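Local atomic coordinates of pyroglutamyl-peptidase I (Fervidobacterium islandicum, PDB entry 6LTQ), a protein that removes the pyroglutamyl residue that blocks the amino terminus of peptides, probably as a cysteine peptidase, in a thermophilic keratin-degrading bacterium. Residues D[134-137]-D[138-142]; D[182-185]-D[186-189]; D[58-61]-D[62-66]. All coordinates share one frame; numbering follows the deposited sequence.

Interaction 1: residues D[134-137]-D[138-142]; sequences VAEL and LKKKK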
ATOM      1  N   VAL D 134     -21.696 -12.448  -6.340  1.00 18.00           N
ATOM      2  CA  VAL D 134     -21.028 -13.061  -5.192  1.00 15.97           C
ATOM      3  C   VAL D 134     -20.455 -11.972  -4.287  1.00 20.63           C
ATOM      4  O   VAL D 134     -20.673 -11.969  -3.072  1.00 17.06           O
ATOM      5  CB  VAL D 134     -19.924 -14.032  -5.650  1.00 17.57           C
ATOM      6  CG1 VAL D 134     -19.268 -14.724  -4.432  1.00 14.60           C
ATOM      7  CG2 VAL D 134     -20.466 -15.070  -6.623  1.00 18.72           C
ATOM      8  N   ALA D 135     -19.732 -11.020  -4.889  1.00 17.40           N
ATOM      9  CA  ALA D 135     -19.133  -9.935  -4.110  1.00 21.88           C
ATOM     10  C   ALA D 135     -20.197  -9.139  -3.387  1.00 25.11           C
ATOM     11  O   ALA D 135     -20.029  -8.780  -2.216  1.00 17.16           O
ATOM     12  CB  ALA D 135     -18.310  -9.015  -5.019  1.00 14.07           C
ATOM     13  N   GLU D 136     -21.313  -8.869  -4.062  1.00 23.41           N
ATOM     14  CA  GLU D 136     -22.362  -8.082  -3.436  1.00 25.04           C
ATOM     15  C   GLU D 136     -23.001  -8.839  -2.276  1.00 20.92           C
ATOM     16  O   GLU D 136     -23.311  -8.244  -1.244  1.00 21.90           O
ATOM     17  CB  GLU D 136     -23.406  -7.690  -4.474  1.00 28.98           C
ATOM     18  CG  GLU D 136     -23.213  -6.278  -4.989  1.00 49.24           C
ATOM     19  CD  GLU D 136     -23.636  -5.237  -3.956  1.00 74.58           C
ATOM     20  OE1 GLU D 136     -24.660  -4.557  -4.178  1.00 78.67           O
ATOM     21  OE2 GLU D 136     -22.943  -5.103  -2.924  1.00 64.41           O
ATOM     22  N   LEU D 137     -23.183 -10.154  -2.421  1.00 17.67           N
ATOM     23  CA  LEU D 137     -23.737 -10.962  -1.332  1.00 22.79           C
ATOM     24  C   LEU D 137     -22.831 -10.943  -0.112  1.00 18.92           C
ATOM     25  O   LEU D 137     -23.296 -10.752   1.022  1.00 17.52           O
ATOM     26  CB  LEU D 137     -23.939 -12.410  -1.783  1.00 19.49           C
ATOM     27  CG  LEU D 137     -24.684 -13.255  -0.738  1.00 22.85           C
ATOM     28  CD1 LEU D 137     -25.816 -14.024  -1.407  1.00 29.22           C
ATOM     29  CD2 LEU D 137     -23.769 -14.202  -0.025  1.00 23.01           C
ATOM     30  N   LEU D 138     -21.529 -11.166  -0.319  1.00 18.14           N
ATOM     31  CA  LEU D 138     -20.588 -11.178   0.798  1.00 15.81           C
ATOM     32  C   LEU D 138     -20.563  -9.835   1.533  1.00 19.63           C
ATOM     33  O   LEU D 138     -20.644  -9.794   2.770  1.00 18.09           O
ATOM     34  CB  LEU D 138     -19.198 -11.540   0.296  1.00 17.03           C
ATOM     35  CG  LEU D 138     -19.085 -12.998  -0.173  1.00 15.26           C
ATOM     36  CD1 LEU D 138     -17.726 -13.256  -0.794  1.00 15.03           C
ATOM     37  CD2 LEU D 138     -19.346 -13.947   1.001  1.00 17.82           C
ATOM     38  N   LYS D 139     -20.536  -8.725   0.785  1.00 16.28           N
ATOM     39  CA  LYS D 139     -20.512  -7.411   1.434  1.00 16.50           C
ATOM     40  C   LYS D 139     -21.792  -7.178   2.222  1.00 18.17           C
ATOM     41  O   LYS D 139     -21.769  -6.654   3.344  1.00 18.20           O
ATOM     42  CB  LYS D 139     -20.351  -6.275   0.415  1.00 14.73           C
ATOM     43  CG  LYS D 139     -19.023  -6.201  -0.368  1.00 22.24           C
ATOM     44  CD  LYS D 139     -19.166  -5.130  -1.455  1.00 25.79           C
ATOM     45  CE  LYS D 139     -18.002  -5.169  -2.420  1.00 25.80           C
ATOM     46  NZ  LYS D 139     -16.789  -4.557  -1.784  1.00 19.69           N
ATOM     47  N   LYS D 140     -22.920  -7.633   1.677  1.00 18.64           N
ATOM     48  CA  LYS D 140     -24.180  -7.339   2.335  1.00 20.78           C
ATOM     49  C   LYS D 140     -24.268  -8.112   3.627  1.00 19.05           C
ATOM     50  O   LYS D 140     -24.981  -7.738   4.566  1.00 21.52           O
ATOM     51  CB  LYS D 140     -25.259  -7.744   1.383  1.00 22.62           C
ATOM     52  CG  LYS D 140     -26.015  -6.554   0.975  1.00 41.69           C
ATOM     53  CD  LYS D 140     -24.748  -5.599   0.485  1.00 65.43           C
ATOM     54  CE  LYS D 140     -25.234  -4.128   0.248  1.00 72.75           C
ATOM     55  NZ  LYS D 140     -26.352  -3.641  -0.702  1.00 71.05           N
ATOM     56  N   LYS D 141     -23.547  -9.228   3.676  1.00 16.87           N
ATOM     57  CA  LYS D 141     -23.373 -10.017   4.894  1.00 18.88           C
ATOM     58  C   LYS D 141     -22.198  -9.534   5.756  1.00 24.04           C
ATOM     59  O   LYS D 141     -21.722 -10.283   6.627  1.00 21.20           O
ATOM     60  CB  LYS D 141     -23.130 -11.489   4.550  1.00 20.69           C
ATOM     61  CG  LYS D 141     -24.265 -12.123   3.746  1.00 25.95           C
ATOM     62  CD  LYS D 141     -25.537 -12.228   4.579  1.00 28.55           C
ATOM     63  CE  LYS D 141     -26.644 -12.868   3.743  1.00 43.46           C
ATOM     64  NZ  LYS D 141     -27.861 -13.158   4.538  1.00 39.85           N
ATOM     65  N   LYS D 142     -21.680  -8.335   5.470  1.00 22.43           N
ATOM     66  CA  LYS D 142     -20.660  -7.648   6.275  1.00 19.63           C
ATOM     67  C   LYS D 142     -19.279  -8.292   6.175  1.00 20.41           C
ATOM     68  O   LYS D 142     -18.478  -8.219   7.117  1.00 19.36           O
ATOM     69  CB  LYS D 142     -21.081  -7.535   7.745  1.00 18.14           C
ATOM     70  CG  LYS D 142     -22.462  -6.886   7.933  1.00 21.85           C
ATOM     71  CD  LYS D 142     -22.791  -6.764   9.411  1.00 27.19           C
ATOM     72  CE  LYS D 142     -24.251  -6.402   9.615  1.00 37.64           C
ATOM     73  NZ  LYS D 142     -24.586  -5.108   8.969  1.00 58.75           N
TER

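Interaction 2: residues D[182-185]-D[186-189]; sequences PFLP and EQVA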
ATOM      1  N   PRO D 182      -7.121 -14.117   2.282  1.00 15.30           N
ATOM      2  CA  PRO D 182      -6.070 -13.476   3.084  1.00 12.58           C
ATOM      3  C   PRO D 182      -5.264 -14.498   3.869  1.00 15.89           C
ATOM      4  O   PRO D 182      -5.702 -15.623   4.101  1.00 12.88           O
ATOM      5  CB  PRO D 182      -6.857 -12.564   4.051  1.00 12.29           C
ATOM      6  CG  PRO D 182      -8.186 -12.301   3.358  1.00 14.80           C
ATOM      7  CD  PRO D 182      -8.472 -13.606   2.597  1.00 14.58           C
ATOM      8  N   PHE D 183      -4.072 -14.079   4.291  1.00 13.99           N
ATOM      9  CA  PHE D 183      -3.378 -14.784   5.366  1.00 13.59           C
ATOM     10  C   PHE D 183      -4.298 -14.958   6.571  1.00 16.04           C
ATOM     11  O   PHE D 183      -5.130 -14.095   6.874  1.00 12.39           O
ATOM     12  CB  PHE D 183      -2.161 -13.989   5.821  1.00 13.41           C
ATOM     13  CG  PHE D 183      -0.919 -14.240   5.034  1.00 15.61           C
ATOM     14  CD1 PHE D 183      -0.563 -15.521   4.635  1.00 16.15           C
ATOM     15  CD2 PHE D 183      -0.076 -13.196   4.745  1.00 14.66           C
ATOM     16  CE1 PHE D 183       0.616 -15.742   3.953  1.00 17.47           C
ATOM     17  CE2 PHE D 183       1.113 -13.411   4.046  1.00 21.88           C
ATOM     18  CZ  PHE D 183       1.452 -14.686   3.656  1.00 18.89           C
ATOM     19  N   LEU D 184      -4.142 -16.082   7.275  1.00 12.93           N
ATOM     20  CA  LEU D 184      -4.681 -16.185   8.618  1.00 14.51           C
ATOM     21  C   LEU D 184      -3.869 -15.302   9.566  1.00 10.08           C
ATOM     22  O   LEU D 184      -2.676 -15.075   9.344  1.00 14.44           O
ATOM     23  CB  LEU D 184      -4.644 -17.637   9.125  1.00 13.06           C
ATOM     24  CG  LEU D 184      -5.479 -18.652   8.334  1.00 15.30           C
ATOM     25  CD1 LEU D 184      -5.169 -20.076   8.830  1.00 17.75           C
ATOM     26  CD2 LEU D 184      -6.978 -18.377   8.426  1.00 13.68           C
ATOM     27  N   PRO D 185      -4.488 -14.806  10.636  1.00 12.56           N
ATOM     28  CA  PRO D 185      -3.724 -13.988  11.596  1.00 15.71           C
ATOM     29  C   PRO D 185      -2.475 -14.693  12.116  1.00 17.29           C
ATOM     30  O   PRO D 185      -1.419 -14.053  12.254  1.00 14.95           O
ATOM     31  CB  PRO D 185      -4.741 -13.713  12.706  1.00 13.24           C
ATOM     32  CG  PRO D 185      -6.078 -13.826  12.023  1.00 14.54           C
ATOM     33  CD  PRO D 185      -5.911 -14.919  10.989  1.00  8.45           C
ATOM     34  N   GLU D 186      -2.533 -16.011  12.335  1.00 16.34           N
ATOM     35  CA  GLU D 186      -1.338 -16.703  12.826  1.00 20.18           C
ATOM     36  C   GLU D 186      -0.180 -16.647  11.830  1.00 20.40           C
ATOM     37  O   GLU D 186       0.990 -16.682  12.237  1.00 21.03           O
ATOM     38  CB  GLU D 186      -1.679 -18.150  13.164  1.00 20.01           C
ATOM     39  CG  GLU D 186      -2.107 -18.951  11.965  1.00 16.56           C
ATOM     40  CD  GLU D 186      -2.848 -20.201  12.360  1.00 34.48           C
ATOM     41  OE1 GLU D 186      -2.208 -21.278  12.396  1.00 31.40           O
ATOM     42  OE2 GLU D 186      -4.064 -20.100  12.643  1.00 33.00           O
ATOM     43  N   GLN D 187      -0.476 -16.544  10.527  1.00 15.26           N
ATOM     44  CA  GLN D 187       0.588 -16.441   9.528  1.00 17.98           C
ATOM     45  C   GLN D 187       1.239 -15.064   9.528  1.00 18.99           C
ATOM     46  O   GLN D 187       2.406 -14.935   9.140  1.00 21.31           O
ATOM     47  CB  GLN D 187       0.054 -16.734   8.119  1.00 16.14           C
ATOM     48  CG  GLN D 187      -0.519 -18.148   7.962  1.00 15.81           C
ATOM     49  CD  GLN D 187      -1.109 -18.400   6.585  1.00 20.22           C
ATOM     50  OE1 GLN D 187      -2.261 -18.050   6.324  1.00 17.76           O
ATOM     51  NE2 GLN D 187      -0.317 -19.020   5.695  1.00 17.76           N
ATOM     52  N   VAL D 188       0.494 -14.021   9.898  1.00 15.42           N
ATOM     53  CA  VAL D 188       1.113 -12.698   9.967  1.00 17.41           C
ATOM     54  C   VAL D 188       1.837 -12.533  11.290  1.00 16.65           C
ATOM     55  O   VAL D 188       2.862 -11.845  11.363  1.00 20.03           O
ATOM     56  CB  VAL D 188       0.065 -11.592   9.753  1.00 15.46           C
ATOM     57  CG1 VAL D 188       0.660 -10.179  10.000  1.00 12.89           C
ATOM     58  CG2 VAL D 188      -0.511 -11.685   8.326  1.00 14.75           C
ATOM     59  N   ALA D 189       1.336 -13.174  12.343  1.00 17.50           N
ATOM     60  CA  ALA D 189       1.938 -13.005  13.663  1.00 18.82           C
ATOM     61  C   ALA D 189       3.402 -13.453  13.709  1.00 24.81           C
ATOM     62  O   ALA D 189       4.152 -12.981  14.572  1.00 23.07           O
ATOM     63  CB  ALA D 189       1.097 -13.748  14.694  1.00 19.26           C
TER

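Interaction 3: residues D[58-61]-D[62-66]; sequences SYQK and STEVL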
ATOM      1  N   SER D  58       2.348 -27.544  -7.056  1.00 28.01           N
ATOM      2  CA  SER D  58       3.313 -28.135  -7.977  1.00 30.61           C
ATOM      3  C   SER D  58       2.836 -27.880  -9.396  1.00 22.60           C
ATOM      4  O   SER D  58       1.698 -28.212  -9.732  1.00 21.40           O
ATOM      5  CB  SER D  58       3.458 -29.651  -7.733  1.00 40.17           C
ATOM      6  OG  SER D  58       3.900 -30.339  -8.894  1.00 39.44           O
ATOM      7  N   TYR D  59       3.707 -27.311 -10.233  1.00 30.22           N
ATOM      8  CA  TYR D  59       3.278 -27.016 -11.593  1.00 29.80           C
ATOM      9  C   TYR D  59       2.775 -28.273 -12.280  1.00 37.04           C
ATOM     10  O   TYR D  59       1.681 -28.285 -12.860  1.00 31.44           O
ATOM     11  CB  TYR D  59       4.433 -26.411 -12.389  1.00 34.39           C
ATOM     12  CG  TYR D  59       4.726 -24.968 -12.078  1.00 23.60           C
ATOM     13  CD1 TYR D  59       3.807 -23.959 -12.395  1.00 31.14           C
ATOM     14  CD2 TYR D  59       5.942 -24.599 -11.524  1.00 30.67           C
ATOM     15  CE1 TYR D  59       4.099 -22.625 -12.132  1.00 26.54           C
ATOM     16  CE2 TYR D  59       6.239 -23.278 -11.265  1.00 33.70           C
ATOM     17  CZ  TYR D  59       5.320 -22.295 -11.571  1.00 27.48           C
ATOM     18  OH  TYR D  59       5.661 -20.990 -11.288  1.00 27.45           O
ATOM     19  N   GLN D  60       3.502 -29.376 -12.131  1.00 32.30           N
ATOM     20  CA  GLN D  60       3.096 -30.579 -12.837  1.00 47.69           C
ATOM     21  C   GLN D  60       1.969 -31.324 -12.144  1.00 33.84           C
ATOM     22  O   GLN D  60       0.950 -31.605 -12.787  1.00 30.81           O
ATOM     23  CB  GLN D  60       4.319 -31.482 -13.039  1.00 58.70           C
ATOM     24  CG  GLN D  60       4.095 -32.747 -13.856  1.00 68.71           C
ATOM     25  CD  GLN D  60       4.396 -34.005 -13.062  1.00 86.38           C
ATOM     26  OE1 GLN D  60       5.114 -33.965 -12.060  1.00 86.23           O
ATOM     27  NE2 GLN D  60       3.855 -35.133 -13.509  1.00 90.88           N
ATOM     28  N   LYS D  61       2.074 -31.570 -10.842  1.00 34.25           N
ATOM     29  CA  LYS D  61       1.116 -32.473 -10.215  1.00 40.34           C
ATOM     30  C   LYS D  61      -0.217 -31.807  -9.886  1.00 34.64           C
ATOM     31  O   LYS D  61      -1.239 -32.507  -9.838  1.00 26.87           O
ATOM     32  CB  LYS D  61       1.701 -33.072  -8.934  1.00 42.05           C
ATOM     33  CG  LYS D  61       2.981 -33.877  -9.137  1.00 50.41           C
ATOM     34  CD  LYS D  61       3.432 -34.548  -7.846  1.00 48.53           C
ATOM     35  CE  LYS D  61       4.851 -35.089  -7.976  1.00 69.52           C
ATOM     36  NZ  LYS D  61       5.893 -34.023  -7.825  1.00 58.81           N
ATOM     37  N   SER D  62      -0.253 -30.477  -9.706  1.00 26.21           N
ATOM     38  CA  SER D  62      -1.512 -29.825  -9.349  1.00 27.61           C
ATOM     39  C   SER D  62      -2.620 -30.187 -10.327  1.00 19.10           C
ATOM     40  O   SER D  62      -3.734 -30.533  -9.916  1.00 25.66           O
ATOM     41  CB  SER D  62      -1.326 -28.306  -9.262  1.00 31.60           C
ATOM     42  OG  SER D  62      -1.026 -27.746 -10.534  1.00 29.91           O
ATOM     43  N   THR D  63      -2.371 -30.027 -11.629  1.00 24.16           N
ATOM     44  CA  THR D  63      -3.427 -30.325 -12.584  1.00 18.34           C
ATOM     45  C   THR D  63      -3.549 -31.821 -12.873  1.00 21.88           C
ATOM     46  O   THR D  63      -4.601 -32.250 -13.345  1.00 22.86           O
ATOM     47  CB  THR D  63      -3.224 -29.575 -13.909  1.00 26.97           C
ATOM     48  OG1 THR D  63      -1.891 -29.792 -14.398  1.00 27.07           O
ATOM     49  CG2 THR D  63      -3.471 -28.063 -13.719  1.00 17.66           C
ATOM     50  N   GLU D  64      -2.489 -32.604 -12.645  1.00 27.76           N
ATOM     51  CA  GLU D  64      -2.621 -34.056 -12.744  1.00 35.43           C
ATOM     52  C   GLU D  64      -3.550 -34.577 -11.657  1.00 32.95           C
ATOM     53  O   GLU D  64      -4.517 -35.288 -11.948  1.00 33.07           O
ATOM     54  CB  GLU D  64      -1.255 -34.730 -12.654  1.00 39.73           C
ATOM     55  CG  GLU D  64      -0.505 -34.752 -13.964  1.00 44.76           C
ATOM     56  CD  GLU D  64       0.867 -35.372 -13.823  1.00 59.71           C
ATOM     57  OE1 GLU D  64       1.253 -35.728 -12.682  1.00 60.63           O
ATOM     58  OE2 GLU D  64       1.559 -35.504 -14.853  1.00 58.57           O
ATOM     59  N   VAL D  65      -3.293 -34.190 -10.399  1.00 28.52           N
ATOM     60  CA  VAL D  65      -4.191 -34.576  -9.313  1.00 28.49           C
ATOM     61  C   VAL D  65      -5.600 -34.079  -9.599  1.00 29.11           C
ATOM     62  O   VAL D  65      -6.572 -34.823  -9.454  1.00 21.03           O
ATOM     63  CB  VAL D  65      -3.673 -34.053  -7.960  1.00 26.37           C
ATOM     64  CG1 VAL D  65      -4.680 -34.339  -6.858  1.00 30.98           C
ATOM     65  CG2 VAL D  65      -2.298 -34.645  -7.626  1.00 28.66           C
ATOM     66  N   LEU D  66      -5.737 -32.821 -10.044  1.00 35.97           N
ATOM     67  CA  LEU D  66      -7.067 -32.292 -10.357  1.00 22.39           C
ATOM     68  C   LEU D  66      -7.696 -33.032 -11.527  1.00 27.36           C
ATOM     69  O   LEU D  66      -8.896 -33.335 -11.507  1.00 30.23           O
ATOM     70  CB  LEU D  66      -6.998 -30.788 -10.669  1.00 25.96           C
ATOM     71  CG  LEU D  66      -8.334 -30.112 -11.034  1.00 26.60           C
ATOM     72  CD1 LEU D  66      -9.361 -30.194  -9.901  1.00 28.63           C
ATOM     73  CD2 LEU D  66      -8.148 -28.640 -11.456  1.00 20.20           C
TER

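Interaction 1: residues D[134-137]-D[138-142]
Glu136 and Lys140 lie side by side on the outer face of helix 131-140, one turn apart and pointing the same way. They illustrate the familiar i to i+4 pairing of opposite charges along a helix, here in a loose form. Glu136 OE1 stands 4.0 Å from Lys140 NZ, a long salt bridge, while the other oxygen, OE2, rests beside the lysine methylenes, 3.9 Å from CD. The lysine chain is bent at chi2 and chi4 and lies beside the carboxylate, though the detailed path of this exposed chain is uncertain. On the buried side, Val134 and Leu138 form the apolar counterpart, with Val134 CG1 4.2 Å from Leu138 CD1. With CG anti to its carbonyl carbon (chi1 -69°), Leu138 brings CG to 3.5 Å from Val134 O.

Backbone bonds run through the same turn. Leu138 N gives Val134 O a nearly straight bond of 3.0 Å, whereas the later bond from Lys141 N to Leu137 O, at 3.1 Å, is more bent (146° at the hydrogen). Lys141 is where the helical conformation is lost, and Lys142, with positive phi, is the C-prime residue of a Schellman motif: its N donates to Lys139 O at 2.7 Å, and Ile143 N returns to Leu138 O.

Lys139 sends its amino group away from the pair, to Ala145 O and to Glu196 of the second subunit. Chemically, the turn is thus divided between an apolar face, which meets strand 90-97 and helix 203-215, and a lysine-rich end. Glu136 and, for Lys139, Glu196 of the second subunit probably offset only part of that positive charge, and at this separation the pull of Glu136 on Lys140 is likely to be modest.

Interaction 2: residues D[182-185]-D[186-189]
The start of helix 185-189 is a worked case of N-terminal capping, with Leu184 at the N-cap and Pro185 as the first helical residue. Three residues after the cap, Gln187 turns its side chain back and accepts a hydrogen bond from Leu184 N at its OE1, 2.9 Å away and fairly straight (163°). In the other direction, Gln187 N donates to Leu184 O at 2.9 Å, approaching from above the carbonyl plane. These reciprocal bonds resemble a capping box, although the cap residue supplies its carbonyl and not a side chain. Val188 N adds a weak bond to the same Leu184 O.

The amide of Gln187 also meets Phe183. Its OE1 comes to the edge of the ring, near the ring plane, 3.5 Å from CD1, and the two flat groups stand 77° apart. With CG beside the backbone N (chi1 -61°) and the chain extended beyond it, the amide lies back across the first turn. Val188 places CG2 3.8 Å from Phe183 CB, crossing that side chain at about a right angle. Leu184 and Glu186 run alongside each other, CD1 of the leucine 4.0 Å from OE2 of the glutamate.

Gln187 NE2 is held in turn by Gln83 and Glu28, so both ends of the amide are engaged and its rotation is probably fixed. The turn follows strand 175-181; Leu184 packs on Pro32 of helix 32-40 and on helix 203-215, while Pro185 and Val188 meet Pro144 of the second subunit.

Interaction 3: residues D[58-61]-D[62-66]
Ser58 O receives two bonds from Ser62, one from its backbone N and one from its hydroxyl, an example of how a serine within the first turn of a helix can return to the carbonyl four residues earlier. The N-H bond measures 3.0 Å, and Ser62 OG lies 2.9 Å from the same oxygen; the two donors come from opposite faces of the carbonyl plane. Ser62 holds its OG between its own backbone N and carbonyl carbon (chi1 66°), which turns the hydroxyl back along the helix. An alanine at this position is likely to leave Ser58 O with the backbone donor alone of these two, taking away the buried hydroxyl's grip on one face.

Ser58 is itself the N-cap. Its OG accepts from Lys61 N at 2.9 Å, nearly straight at 166°, and is also bonded to Asp108, so that one hydroxyl serves the helix end and the neighbouring loop. Asp108 further takes a salt bridge from Lys61 NZ, and Asp106 receives Tyr59 N. Carboxylates thus gather at the amino end, where their negative charge would probably interact favourably with the helix dipole.

A turn further on, Val65 N donates to Lys61 O at 2.7 Å, almost straight. Thr63 OG1 is hydrogen-bonded to a bound glycerol, probably from the crystallisation liquor. On the outer face, Gln60 NE2 meets the carboxylate of Glu64, making a weak bond to OE2 of 2.7 Å; amide and carboxylate planes are turned 85° against each other, so the two do not lie flat together.

This first stretch of helix 59-72 has Ser62 and Thr63 touching Glu158 of helix 158-170, while Val65 and Leu66 pack on Leu55 of strand 48-55.

Along the chain the order is interaction 3, then 1, then 2, and all three belong to the pyroglutamyl peptidase part of the chain. Interactions 1 and 3, at the end of helix 131-140 and the start of helix 59-72, lie on opposite sides of the chain's centre, with their own centres about 32 Å apart. Interaction 2, on the short helix after strand 175-181, is about 22 Å from the first and 26 Å from the third, centre to centre; within one chain none touches another. Helix 203-215 borders both 1 and 2, and these two also meet the second subunit, where Lys142 of one copy packs on Glu186 of the other. Helix termini thus contribute to both the fold and its assembly.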